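Local coordinates for protein intracellular protease/amidase (PDB 4K2H) that binds zinc and, as a member of the DJ-1/PfpI family, may act as a peptidase, although its function is not established, at residues Val7-Ala12 / Ala69-Gly74; Lys100-Ile105 / Asp147-Ser152. The protein carries 1 engineered substitution. All blocks are in the same frame, centred on the assembly; numbering follows the deposited sequence.

Interaction 1 of 2, residues Val7-Ala12 / Ala69-Gly74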
loop_
_atom_site.group_PDB
_atom_site.type_symbol
_atom_site.label_atom_id
_atom_site.label_comp_id
_atom_site.label_asym_id
_atom_site.label_seq_id
_atom_site.Cartn_x
_atom_site.Cartn_y
_atom_site.Cartn_z
ATOM N N VAL A 7 -4.894 12.130 12.131
ATOM C CA VAL A 7 -5.691 11.030 11.646
ATOM C C VAL A 7 -5.310 9.751 12.394
ATOM O O VAL A 7 -4.136 9.485 12.587
ATOM C CB VAL A 7 -5.464 10.828 10.139
ATOM C CG1 VAL A 7 -6.235 9.615 9.610
ATOM C CG2 VAL A 7 -5.855 12.097 9.373
ATOM N N ALA A 8 -6.321 9.003 12.841
ATOM C CA ALA A 8 -6.164 7.659 13.415
ATOM C C ALA A 8 -6.521 6.594 12.368
ATOM O O ALA A 8 -7.582 6.671 11.732
ATOM C CB ALA A 8 -7.058 7.487 14.647
ATOM N N VAL A 9 -5.647 5.615 12.180
ATOM C CA VAL A 9 -5.939 4.504 11.271
ATOM C C VAL A 9 -6.071 3.295 12.175
ATOM O O VAL A 9 -5.141 2.951 12.912
ATOM C CB VAL A 9 -4.821 4.297 10.237
ATOM C CG1 VAL A 9 -5.106 3.106 9.311
ATOM C CG2 VAL A 9 -4.617 5.553 9.414
ATOM N N LEU A 10 -7.241 2.675 12.170
ATOM C CA LEU A 10 -7.468 1.551 13.069
ATOM C C LEU A 10 -7.010 0.269 12.398
ATOM O O LEU A 10 -7.374 -0.028 11.258
ATOM C CB LEU A 10 -8.948 1.432 13.466
ATOM C CG LEU A 10 -9.582 2.678 14.090
ATOM C CD1 LEU A 10 -10.951 2.346 14.638
ATOM C CD2 LEU A 10 -8.728 3.283 15.184
ATOM N N LEU A 11 -6.226 -0.500 13.137
ATOM C CA LEU A 11 -5.650 -1.726 12.616
ATOM C C LEU A 11 -6.093 -2.938 13.430
ATOM O O LEU A 11 -5.520 -3.214 14.463
ATOM C CB LEU A 11 -4.124 -1.631 12.604
ATOM C CG LEU A 11 -3.474 -0.544 11.756
ATOM C CD1 LEU A 11 -1.960 -0.738 11.731
ATOM C CD2 LEU A 11 -4.025 -0.479 10.330
ATOM N N ALA A 12 -7.077 -3.683 12.943
ATOM C CA ALA A 12 -7.495 -4.916 13.611
ATOM C C ALA A 12 -6.809 -6.125 12.937
ATOM O O ALA A 12 -6.310 -5.998 11.824
ATOM C CB ALA A 12 -9.004 -5.054 13.563
ATOM N N ALA A 69 -9.774 12.810 11.865
ATOM C CA ALA A 69 -10.331 11.739 11.046
ATOM C C ALA A 69 -9.988 10.383 11.590
ATOM O O ALA A 69 -8.931 10.192 12.203
ATOM C CB ALA A 69 -9.837 11.835 9.621
ATOM N N VAL A 70 -10.872 9.431 11.324
ATOM C CA VAL A 70 -10.656 8.014 11.671
ATOM C C VAL A 70 -10.828 7.171 10.421
ATOM O O VAL A 70 -11.917 7.098 9.841
ATOM C CB VAL A 70 -11.689 7.547 12.707
ATOM C CG1 VAL A 70 -11.507 6.085 13.055
ATOM C CG2 VAL A 70 -11.611 8.427 13.934
ATOM N N VAL A 71 -9.748 6.553 9.992
ATOM C CA VAL A 71 -9.787 5.630 8.856
ATOM C C VAL A 71 -10.101 4.215 9.302
ATOM O O VAL A 71 -9.443 3.670 10.191
ATOM C CB VAL A 71 -8.436 5.604 8.135
ATOM C CG1 VAL A 71 -8.471 4.624 6.976
ATOM C CG2 VAL A 71 -8.083 6.983 7.648
ATOM N N LEU A 72 -11.082 3.607 8.655
ATOM C CA LEU A 72 -11.461 2.220 8.935
ATOM C C LEU A 72 -11.164 1.367 7.723
ATOM O O LEU A 72 -11.939 1.342 6.785
ATOM C CB LEU A 72 -12.932 2.126 9.317
ATOM C CG LEU A 72 -13.353 3.000 10.499
ATOM C CD1 LEU A 72 -14.870 3.020 10.556
ATOM C CD2 LEU A 72 -12.793 2.464 11.804
ATOM N N PRO A 73 -9.997 0.710 7.700
ATOM C CA PRO A 73 -9.666 -0.179 6.573
ATOM C C PRO A 73 -10.607 -1.369 6.485
ATOM O O PRO A 73 -11.343 -1.642 7.406
ATOM C CB PRO A 73 -8.234 -0.651 6.860
ATOM C CG PRO A 73 -7.822 -0.054 8.153
ATOM C CD PRO A 73 -8.892 0.882 8.659
ATOM N N GLY A 74 -10.590 -2.054 5.358
ATOM C CA GLY A 74 -11.359 -3.260 5.162
ATOM C C GLY A 74 -10.529 -4.480 5.463
ATOM O O GLY A 74 -9.712 -4.481 6.433
#
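The ring of Pro73 meets strand 7-11 edge first: its CG-CD edge abuts the backbone oxygen of Leu10, with CG 3.1 Å from Leu10 O. At the same edge Leu11 CD2 comes near CG, and Val9 CG1 approaches loosely from somewhat above the ring plane. Proline has no N-H to offer Leu10 O, so it ends the parallel pairing. Before it, three backbone bonds alternate: Ala8 N to Ala69 O (2.9 Å), Val71 N to Ala8 O (2.8 Å) and Leu10 N to Val71 O (3.1 Å), the last nearly straight at 177°. Beta-branched valines suit these extended positions. Val7 CG1 lies anti to its own nitrogen (chi1 177°) and reaches across to Val71 CG2 at 3.8 Å; small Ala69 meets the other methyl of Val7. On the reverse face Leu10 lies alongside Leu72, tight at 3.4 Å between Leu10 CD1 and Leu72 CD2. The two form a central parallel pair in the alpha/beta sandwich of the DJ-1/PfpI fold, with strand 33-38 hydrogen-bonded beyond strand 7-11. Helix 159-171 packs on the face of Val7, Ala69 and Val71, and helix 86-97 on that of Ala8, Leu10 and Val70.

Interaction 2 of 2, residues Lys100-Ile105 / Asp147-Ser152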
loop_
_atom_site.group_PDB
_atom_site.type_symbol
_atom_site.label_atom_id
_atom_site.label_comp_id
_atom_site.label_asym_id
_atom_site.label_seq_id
_atom_site.Cartn_x
_atom_site.Cartn_y
_atom_site.Cartn_z
ATOM N N LYS A 100 -16.311 14.652 13.656
ATOM C CA LYS A 100 -15.032 14.303 13.003
ATOM C C LYS A 100 -15.281 13.388 11.809
ATOM O O LYS A 100 -16.367 12.788 11.678
ATOM C CB LYS A 100 -14.062 13.660 13.970
ATOM C CG LYS A 100 -13.869 14.454 15.234
ATOM C CD LYS A 100 -13.682 15.933 14.926
ATOM C CE LYS A 100 -13.130 16.666 16.127
ATOM N NZ LYS A 100 -12.949 18.101 15.815
ATOM N N LEU A 101 -14.295 13.308 10.919
ATOM C CA LEU A 101 -14.436 12.483 9.714
ATOM C C LEU A 101 -14.303 10.958 10.002
ATOM O O LEU A 101 -13.351 10.484 10.626
ATOM C CB LEU A 101 -13.445 12.930 8.624
ATOM C CG LEU A 101 -13.444 14.419 8.234
ATOM C CD1 LEU A 101 -12.364 14.725 7.200
ATOM C CD2 LEU A 101 -14.817 14.846 7.723
ATOM N N ILE A 102 -15.292 10.209 9.536
ATOM C CA ILE A 102 -15.295 8.754 9.632
ATOM C C ILE A 102 -15.124 8.243 8.228
ATOM O O ILE A 102 -15.944 8.531 7.318
ATOM C CB ILE A 102 -16.615 8.241 10.194
ATOM C CG1 ILE A 102 -16.978 9.014 11.464
ATOM C CG2 ILE A 102 -16.581 6.738 10.393
ATOM C CD1 ILE A 102 -15.917 8.974 12.541
ATOM N N CYS A 103 -14.052 7.497 8.038
ATOM C CA CYS A 103 -13.571 7.195 6.712
ATOM C C CYS A 103 -13.329 5.707 6.529
ATOM O O CYS A 103 -12.169 5.235 6.601
ATOM C CB CYS A 103 -12.292 7.945 6.453
ATOM S SG CYS A 103 -12.344 9.681 6.891
ATOM N N PRO A 104 -14.418 4.972 6.256
ATOM C CA PRO A 104 -14.344 3.574 5.909
ATOM C C PRO A 104 -14.037 3.321 4.464
ATOM O O PRO A 104 -14.485 4.064 3.563
ATOM C CB PRO A 104 -15.748 3.071 6.215
ATOM C CG PRO A 104 -16.605 4.239 5.871
ATOM C CD PRO A 104 -15.813 5.399 6.441
ATOM N N ILE A 105 -13.286 2.247 4.237
ATOM C CA ILE A 105 -13.031 1.787 2.910
ATOM C C ILE A 105 -13.404 0.327 2.730
ATOM O O ILE A 105 -13.279 -0.515 3.651
ATOM C CB ILE A 105 -11.577 2.076 2.494
ATOM C CG1 ILE A 105 -11.244 1.369 1.177
ATOM C CG2 ILE A 105 -10.577 1.647 3.537
ATOM C CD1 ILE A 105 -10.427 2.230 0.237
ATOM N N ASP A 147 -20.660 12.321 2.482
ATOM C CA ASP A 147 -21.935 12.779 3.003
ATOM C C ASP A 147 -21.726 13.236 4.416
ATOM O O ASP A 147 -21.619 12.403 5.308
ATOM C CB ASP A 147 -22.978 11.659 2.940
ATOM C CG ASP A 147 -24.363 12.108 3.419
ATOM O OD1 ASP A 147 -24.507 13.237 3.916
ATOM O OD2 ASP A 147 -25.295 11.301 3.327
ATOM N N GLY A 148 -21.662 14.560 4.606
ATOM C CA GLY A 148 -21.348 15.147 5.901
ATOM C C GLY A 148 -19.942 14.758 6.318
ATOM O O GLY A 148 -19.001 14.956 5.567
ATOM N N ASN A 149 -19.795 14.181 7.503
ATOM C CA ASN A 149 -18.483 13.789 8.004
ATOM C C ASN A 149 -18.125 12.294 7.685
ATOM O O ASN A 149 -17.172 11.741 8.228
ATOM C CB ASN A 149 -18.401 14.078 9.503
ATOM C CG ASN A 149 -19.424 13.274 10.314
ATOM O OD1 ASN A 149 -20.584 13.136 9.894
ATOM N ND2 ASN A 149 -18.998 12.725 11.469
ATOM N N LEU A 150 -18.900 11.675 6.796
ATOM C CA LEU A 150 -18.667 10.297 6.376
ATOM C C LEU A 150 -18.089 10.316 4.979
ATOM O O LEU A 150 -18.749 10.808 4.035
ATOM C CB LEU A 150 -19.988 9.536 6.384
ATOM C CG LEU A 150 -19.874 8.045 6.072
ATOM C CD1 LEU A 150 -19.066 7.253 7.115
ATOM C CD2 LEU A 150 -21.289 7.523 5.960
ATOM N N ILE A 151 -16.843 9.868 4.866
ATOM C CA ILE A 151 -16.140 9.749 3.596
ATOM C C ILE A 151 -15.799 8.265 3.400
ATOM O O ILE A 151 -14.975 7.701 4.136
ATOM C CB ILE A 151 -14.836 10.593 3.602
ATOM C CG1 ILE A 151 -15.162 12.061 3.876
ATOM C CG2 ILE A 151 -14.070 10.459 2.288
ATOM C CD1 ILE A 151 -14.009 13.021 3.663
ATOM N N SER A 152 -16.435 7.633 2.424
ATOM C CA SER A 152 -16.244 6.203 2.180
ATOM C C SER A 152 -15.556 5.961 0.861
ATOM O O SER A 152 -15.620 6.775 -0.049
ATOM C CB SER A 152 -17.588 5.457 2.246
ATOM O OG SER A 152 -18.559 6.047 1.387
#
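Ile102 and Leu150 lie at the tightly packed centre of this contact, joined by a backbone bridge. Ile102 N gives a bond to Asn149 O (2.8 Å, 167°), and Ile102 O takes one from Ile151 N (2.9 Å). Leu150 CG is anti to its own nitrogen (chi1 -175°), which carries CD1 over Ile102 O and against Pro104, where CD1 is 3.8 Å from Pro104 CD. Pro104 lacks an N-H, and its CD rests 3.4 Å from Ile151 O instead; that oxygen also receives a CA-H contact from Cys103 CA at 3.0 Å. Helix 108-114 closes this face, Leu113 touching Ile102, Pro104 and Leu150. On the other face Leu101, Cys103 and Ile151 pack loosely with one another beneath helix 159-171, apolar or nearly apolar side chains suited to a buried layer.

The Lys100 end is more open to solvent, yet firmly held. The first side-chain bond of Lys100 points away from segment 147-152, but its carbonyl is gripped by a side chain: Asn149 ND2 lies 2.6 Å from Lys100 O, a short bond with the acceptor close to the amide plane. The same nitrogen bonds Asp96, so two acceptors fix the amide's rotation. Gly148 is exposed at a type II' turn from Asp147 to Leu150; its positive phi (64°) is easily adopted by glycine. At the far end Ser152 packs its CB against Pro104, while its hydroxyl bonds Val125 N.

The turn makes a tight beta hairpin of strands 144-147 and 150-153, placed beside the central parallel sheet. Strand 101-104 then runs toward helix 108-114, consistent with the strand-turn-helix that carries the nucleophile elbow in the DJ-1 superfamily.

From the N terminus, strand 6-11 leaves the middle of the sheet, and the chain passes through helix 17-29, strand 33-38 and shorter strands before strand 69-72 returns beside it; interaction 1 closes that excursion. Helices 76-83 and 86-97 then lead to strand 101-104, where interaction 2 opens, to be closed by the hairpin after helix 108-114. The two loops follow in series, neither nested nor crossed. The two contacts nonetheless adjoin, strands 69-72 and 101-104 being neighbours in the sheet: Val70 N and Leu101 O are 2.8 Å apart, a probable hydrogen bond, and Pro73 packs on Ile105. Together they tie the central parallel strands to the 144-153 hairpin.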